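Local coordinates for protein rubisco operon transcriptional regulator (Synechocystis sp., PDB 5Y2W) that acts as a LysR-type transcriptional repressor that coordinates carbon and nitrogen metabolic signalling and binds 2-phosphoglycolate through its regulatory domain, at residues His53-Asn58 against Glu70-Asn75; Ala145-Ile150 against Gln161-Ser166. One frame throughout, in Å; residues are numbered along the deposited sequence.

Contact 1 of 2, residues His53-Asn58 against Glu70-Asn75; sequences HRMQNN and EEIDLN
M55, in the last turn of helix 48-56, packs on I72 and L74 where the chain leads into strand 74-79, an outer strand of the five-stranded sheet in this LysR substrate-binding domain of the periplasmic-binding-protein type. The contact is apolar, without a hydrogen bond across it, and buries 196 Å² in all. M55 points toward the second segment from its first bond. Its CB meets CD1 of I72 at 3.3 Å, closer than carbons usually come, so the packing at the root of the side chain is tight. With CG anti to the carbonyl carbon (chi1 -73°) and the chain extended beyond it, the thioether runs past I72 to L74. SD of M55 lies 4.0 Å from I72 CD1 and 4.1 Å from L74 CD1, bridging the two residues, and the terminal CE rests on the branched end of L74, 3.7 Å from its CD1 and 4.1 Å from its CD2. The M55 and L74 side chains cross at about a right angle. L192, Y63 and V65 of neighbouring strands, together with P69, also border M55, which is buried. Cutting M55 back to an alanine would keep CB against I72 but would probably leave the L74 methyls without the SD and CE they rest on, opening a gap between helix and strand. Just beyond M55 the helix ends in a Schellman motif. N58, with positive phi, is the C-prime residue: its N bonds to M55 O and E59 N to R54 O. On the more exposed side Q56 CG touches I72 CD1 at 3.7 Å, placing that methyl against both M55 CB and Q56 CG.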
loop_
_atom_site.group_PDB
_atom_site.type_symbol
_atom_site.label_atom_id
_atom_site.label_comp_id
_atom_site.label_asym_id
_atom_site.label_seq_id
_atom_site.Cartn_x
_atom_site.Cartn_y
_atom_site.Cartn_z
ATOM N N HIS A 53 16.691 -7.008 -2.651
ATOM C CA HIS A 53 17.708 -6.182 -2.011
ATOM C C HIS A 53 17.667 -6.432 -0.544
ATOM O O HIS A 53 18.682 -6.537 0.117
ATOM C CB HIS A 53 17.481 -4.675 -2.236
ATOM C CG HIS A 53 17.602 -4.250 -3.662
ATOM N ND1 HIS A 53 18.700 -4.563 -4.442
ATOM C CD2 HIS A 53 16.772 -3.527 -4.454
ATOM C CE1 HIS A 53 18.538 -4.057 -5.654
ATOM N NE2 HIS A 53 17.375 -3.428 -5.689
ATOM N N ARG A 54 16.483 -6.513 0.020
ATOM C CA ARG A 54 16.472 -6.769 1.439
ATOM C C ARG A 54 17.199 -8.075 1.729
ATOM O O ARG A 54 18.056 -8.134 2.612
ATOM C CB ARG A 54 15.077 -6.720 2.001
ATOM C CG ARG A 54 14.504 -5.293 1.982
ATOM C CD ARG A 54 13.170 -5.327 2.687
ATOM N NE ARG A 54 13.258 -5.503 4.137
ATOM C CZ ARG A 54 13.506 -4.509 5.015
ATOM N NH1 ARG A 54 13.546 -4.753 6.316
ATOM N NH2 ARG A 54 13.700 -3.266 4.615
ATOM N N MET A 55 16.920 -9.089 0.927
ATOM C CA MET A 55 17.549 -10.389 1.095
ATOM C C MET A 55 19.051 -10.310 0.903
ATOM O O MET A 55 19.791 -10.990 1.600
ATOM C CB MET A 55 16.985 -11.409 0.097
ATOM C CG MET A 55 15.554 -11.941 0.358
ATOM S SD MET A 55 14.912 -12.736 -1.161
ATOM C CE MET A 55 13.469 -13.502 -0.461
ATOM N N GLN A 56 19.496 -9.506 -0.055
ATOM C CA GLN A 56 20.924 -9.351 -0.348
ATOM C C GLN A 56 21.696 -8.702 0.778
ATOM O O GLN A 56 22.884 -8.939 0.911
ATOM C CB GLN A 56 21.155 -8.487 -1.566
ATOM C CG GLN A 56 20.675 -9.112 -2.845
ATOM C CD GLN A 56 21.602 -8.834 -3.998
ATOM O OE1 GLN A 56 22.784 -9.169 -3.938
ATOM N NE2 GLN A 56 21.069 -8.241 -5.068
ATOM N N ASN A 57 21.027 -7.862 1.546
ATOM C CA ASN A 57 21.605 -7.248 2.745
ATOM C C ASN A 57 21.144 -7.974 3.999
ATOM O O ASN A 57 21.230 -7.428 5.088
ATOM C CB ASN A 57 21.167 -5.795 2.875
ATOM C CG ASN A 57 21.320 -5.037 1.609
ATOM O OD1 ASN A 57 21.954 -5.496 0.682
ATOM N ND2 ASN A 57 20.724 -3.860 1.555
ATOM N N ASN A 58 20.620 -9.187 3.840
ATOM C CA ASN A 58 20.161 -10.004 4.980
ATOM C C ASN A 58 19.318 -9.283 6.049
ATOM O O ASN A 58 19.521 -9.500 7.245
ATOM C CB ASN A 58 21.382 -10.636 5.636
ATOM C CG ASN A 58 21.021 -11.501 6.830
ATOM O OD1 ASN A 58 20.057 -12.265 6.816
ATOM N ND2 ASN A 58 21.775 -11.349 7.876
ATOM N N GLU A 70 16.123 -14.981 -8.369
ATOM C CA GLU A 70 16.953 -15.931 -9.095
ATOM C C GLU A 70 18.307 -16.050 -8.463
ATOM O O GLU A 70 18.768 -17.155 -8.227
ATOM C CB GLU A 70 17.064 -15.543 -10.565
ATOM C CG GLU A 70 15.700 -15.622 -11.214
ATOM C CD GLU A 70 15.721 -15.797 -12.706
ATOM O OE1 GLU A 70 16.518 -15.103 -13.375
ATOM O OE2 GLU A 70 14.905 -16.617 -13.190
ATOM N N GLU A 71 18.919 -14.918 -8.135
ATOM C CA GLU A 71 20.294 -14.954 -7.680
ATOM C C GLU A 71 20.473 -14.969 -6.172
ATOM O O GLU A 71 21.534 -14.637 -5.683
ATOM C CB GLU A 71 21.067 -13.820 -8.321
ATOM C CG GLU A 71 21.129 -13.996 -9.825
ATOM C CD GLU A 71 22.359 -13.368 -10.451
ATOM O OE1 GLU A 71 22.968 -12.465 -9.832
ATOM O OE2 GLU A 71 22.710 -13.782 -11.576
ATOM N N ILE A 72 19.445 -15.373 -5.430
ATOM C CA ILE A 72 19.598 -15.587 -3.994
ATOM C C ILE A 72 19.191 -17.001 -3.666
ATOM O O ILE A 72 18.193 -17.507 -4.214
ATOM C CB ILE A 72 18.766 -14.603 -3.173
ATOM C CG1 ILE A 72 19.320 -13.192 -3.426
ATOM C CG2 ILE A 72 18.782 -14.995 -1.706
ATOM C CD1 ILE A 72 18.504 -12.095 -2.800
ATOM N N ASP A 73 19.981 -17.626 -2.790
ATOM C CA ASP A 73 19.781 -19.020 -2.404
ATOM C C ASP A 73 18.936 -19.011 -1.163
ATOM O O ASP A 73 19.342 -18.497 -0.156
ATOM C CB ASP A 73 21.124 -19.764 -2.143
ATOM C CG ASP A 73 20.930 -21.265 -1.799
ATOM O OD1 ASP A 73 19.809 -21.826 -1.925
ATOM O OD2 ASP A 73 21.922 -21.901 -1.394
ATOM N N LEU A 74 17.763 -19.607 -1.265
ATOM C CA LEU A 74 16.733 -19.538 -0.259
ATOM C C LEU A 74 16.242 -20.904 0.112
ATOM O O LEU A 74 16.105 -21.777 -0.768
ATOM C CB LEU A 74 15.514 -18.822 -0.859
ATOM C CG LEU A 74 15.698 -17.353 -1.138
ATOM C CD1 LEU A 74 14.478 -16.775 -1.856
ATOM C CD2 LEU A 74 15.956 -16.643 0.173
ATOM N N ASN A 75 15.921 -21.085 1.388
ATOM C CA ASN A 75 14.975 -22.111 1.716
ATOM C C ASN A 75 13.552 -21.510 1.646
ATOM O O ASN A 75 13.387 -20.342 1.945
ATOM C CB ASN A 75 15.215 -22.637 3.112
ATOM C CG ASN A 75 14.569 -23.979 3.315
ATOM O OD1 ASN A 75 13.339 -24.125 3.317
ATOM N ND2 ASN A 75 15.398 -24.986 3.439
#

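Contact 2 of 2, residues Ala145-Ile150 against Gln161-Ser166; sequences AIKQAI and QHTLVS
The flat group that K147 meets is the T163 carbonyl, whose oxygen receives the lysine ammonium, while the imidazole of H162 in the same 3-10 segment stacks with the ring of W187 and its NE2 hydrogen-bonds to D81 O. K147 NZ donates to T163 O at 2.7 Å; the C=O...N angle is 150° and the nitrogen stands 29° off the carbonyl plane, a short bond that approaches somewhat from above it. K147 CE and CD lie 3.5 Å and 3.8 Å from T163 O. A bend at chi3 (-73°) in the otherwise extended chain turns the amine onto the carbonyl. NZ also forms a salt bridge with E167, so this charge on a buried residue is held by a carboxylate as well as by a backbone oxygen. S166 CB lies 4.1 Å from K147 NZ, and L164 CD2 lies 4.4 Å from K147 CD. The T163 hydroxyl bonds instead to S160 O, back toward strand 157-160. Helix 143-151 is thus fastened by a lysine to the turn after that strand, in the two-lobed periplasmic-binding-protein fold of LysR regulatory domains, with the T163 side chain about 7 Å from bound 2-phosphoglycolate.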
loop_
_atom_site.group_PDB
_atom_site.type_symbol
_atom_site.label_atom_id
_atom_site.label_comp_id
_atom_site.label_asym_id
_atom_site.label_seq_id
_atom_site.Cartn_x
_atom_site.Cartn_y
_atom_site.Cartn_z
ATOM N N ALA A 145 -3.862 1.693 -5.668
ATOM C CA ALA A 145 -3.931 2.745 -6.716
ATOM C C ALA A 145 -4.575 2.186 -7.963
ATOM O O ALA A 145 -5.424 2.838 -8.523
ATOM C CB ALA A 145 -2.542 3.245 -7.042
ATOM N N ILE A 146 -4.182 0.951 -8.349
ATOM C CA ILE A 146 -4.720 0.329 -9.485
ATOM C C ILE A 146 -6.188 0.007 -9.316
ATOM O O ILE A 146 -6.977 0.236 -10.236
ATOM C CB ILE A 146 -3.956 -0.944 -9.891
ATOM C CG1 ILE A 146 -2.565 -0.584 -10.344
ATOM C CG2 ILE A 146 -4.693 -1.611 -11.030
ATOM C CD1 ILE A 146 -1.673 -1.748 -10.692
ATOM N N LYS A 147 -6.611 -0.474 -8.162
ATOM C CA LYS A 147 -8.066 -0.708 -7.972
ATOM C C LYS A 147 -8.886 0.598 -8.090
ATOM O O LYS A 147 -9.990 0.610 -8.646
ATOM C CB LYS A 147 -8.354 -1.312 -6.626
ATOM C CG LYS A 147 -7.852 -2.753 -6.536
ATOM C CD LYS A 147 -8.340 -3.432 -5.273
ATOM C CE LYS A 147 -7.640 -2.955 -4.005
ATOM N NZ LYS A 147 -8.428 -3.480 -2.861
ATOM N N GLN A 148 -8.399 1.659 -7.464
ATOM C CA GLN A 148 -8.980 2.989 -7.664
ATOM C C GLN A 148 -9.030 3.381 -9.142
ATOM O O GLN A 148 -10.031 3.828 -9.612
ATOM C CB GLN A 148 -8.168 4.050 -6.912
ATOM C CG GLN A 148 -8.606 4.259 -5.488
ATOM C CD GLN A 148 -10.022 4.780 -5.381
ATOM O OE1 GLN A 148 -10.502 5.535 -6.226
ATOM N NE2 GLN A 148 -10.717 4.323 -4.370
ATOM N N ALA A 149 -7.955 3.191 -9.881
ATOM C CA ALA A 149 -8.005 3.556 -11.316
ATOM C C ALA A 149 -9.046 2.774 -12.115
ATOM O O ALA A 149 -9.773 3.335 -12.969
ATOM C CB ALA A 149 -6.632 3.464 -11.951
ATOM N N ILE A 150 -9.189 1.494 -11.784
ATOM C CA ILE A 150 -10.125 0.667 -12.479
ATOM C C ILE A 150 -11.514 1.159 -12.131
ATOM O O ILE A 150 -12.357 1.262 -12.997
ATOM C CB ILE A 150 -10.028 -0.784 -12.066
ATOM C CG1 ILE A 150 -8.690 -1.373 -12.505
ATOM C CG2 ILE A 150 -11.194 -1.598 -12.633
ATOM C CD1 ILE A 150 -8.412 -2.681 -11.805
ATOM N N GLN A 161 -5.642 -11.833 -6.478
ATOM C CA GLN A 161 -6.959 -11.962 -5.912
ATOM C C GLN A 161 -7.029 -11.612 -4.445
ATOM O O GLN A 161 -8.092 -11.240 -3.972
ATOM C CB GLN A 161 -7.413 -13.398 -6.047
ATOM C CG GLN A 161 -8.917 -13.560 -5.999
ATOM C CD GLN A 161 -9.366 -14.748 -6.794
ATOM O OE1 GLN A 161 -8.591 -15.650 -7.048
ATOM N NE2 GLN A 161 -10.611 -14.763 -7.180
ATOM N N HIS A 162 -5.906 -11.711 -3.712
ATOM C CA HIS A 162 -5.900 -11.304 -2.295
ATOM C C HIS A 162 -6.170 -9.822 -2.146
ATOM O O HIS A 162 -6.521 -9.402 -1.059
ATOM C CB HIS A 162 -4.567 -11.627 -1.623
ATOM C CG HIS A 162 -4.271 -13.099 -1.587
ATOM N ND1 HIS A 162 -4.988 -13.971 -0.805
ATOM C CD2 HIS A 162 -3.372 -13.857 -2.258
ATOM C CE1 HIS A 162 -4.552 -15.205 -0.997
ATOM N NE2 HIS A 162 -3.572 -15.164 -1.879
ATOM N N THR A 163 -5.983 -9.019 -3.208
ATOM C CA THR A 163 -6.206 -7.554 -3.069
ATOM C C THR A 163 -7.704 -7.225 -3.043
ATOM O O THR A 163 -8.100 -6.146 -2.596
ATOM C CB THR A 163 -5.578 -6.737 -4.216
ATOM O OG1 THR A 163 -6.199 -7.098 -5.440
ATOM C CG2 THR A 163 -4.043 -6.932 -4.319
ATOM N N LEU A 164 -8.521 -8.147 -3.551
ATOM C CA LEU A 164 -9.986 -8.002 -3.565
ATOM C C LEU A 164 -10.722 -8.397 -2.266
ATOM O O LEU A 164 -11.930 -8.383 -2.233
ATOM C CB LEU A 164 -10.571 -8.832 -4.708
ATOM C CG LEU A 164 -10.060 -8.516 -6.122
ATOM C CD1 LEU A 164 -10.558 -9.593 -7.082
ATOM C CD2 LEU A 164 -10.458 -7.092 -6.547
ATOM N N VAL A 165 -9.988 -8.734 -1.217
ATOM C CA VAL A 165 -10.571 -9.150 0.067
ATOM C C VAL A 165 -11.194 -7.950 0.796
ATOM O O VAL A 165 -12.164 -8.102 1.543
ATOM C CB VAL A 165 -9.485 -9.875 0.911
ATOM C CG1 VAL A 165 -9.950 -10.245 2.319
ATOM C CG2 VAL A 165 -8.985 -11.083 0.124
ATOM N N SER A 166 -10.643 -6.767 0.530
ATOM C CA SER A 166 -11.174 -5.497 1.012
ATOM C C SER A 166 -12.469 -5.078 0.319
ATOM O O SER A 166 -13.250 -4.319 0.875
ATOM C CB SER A 166 -10.151 -4.414 0.740
ATOM O OG SER A 166 -8.983 -4.653 1.506
#

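How the contacts relate
From the N terminus the chain runs through strands 11-18 and 39-46 into helix 48-56, passes along strand 62-65 and through a loop into strand 74-79, which runs parallel to it with strand 186-192 between them; contact 1 closes this excursion, 11 residues separating its segments. The chain then goes on through strand 81-89 of the three-stranded sheet and helix 118-129 before contact 2 opens. Ten residues, strand 157-160 among them, separate the segments of contact 2, which joins helix 143-151 to the segment following that strand. The two contacts follow in series, neither nested nor crossed, on opposite sides of the chain's centre. The centres of contact 1 and contact 2 are 28 Å apart.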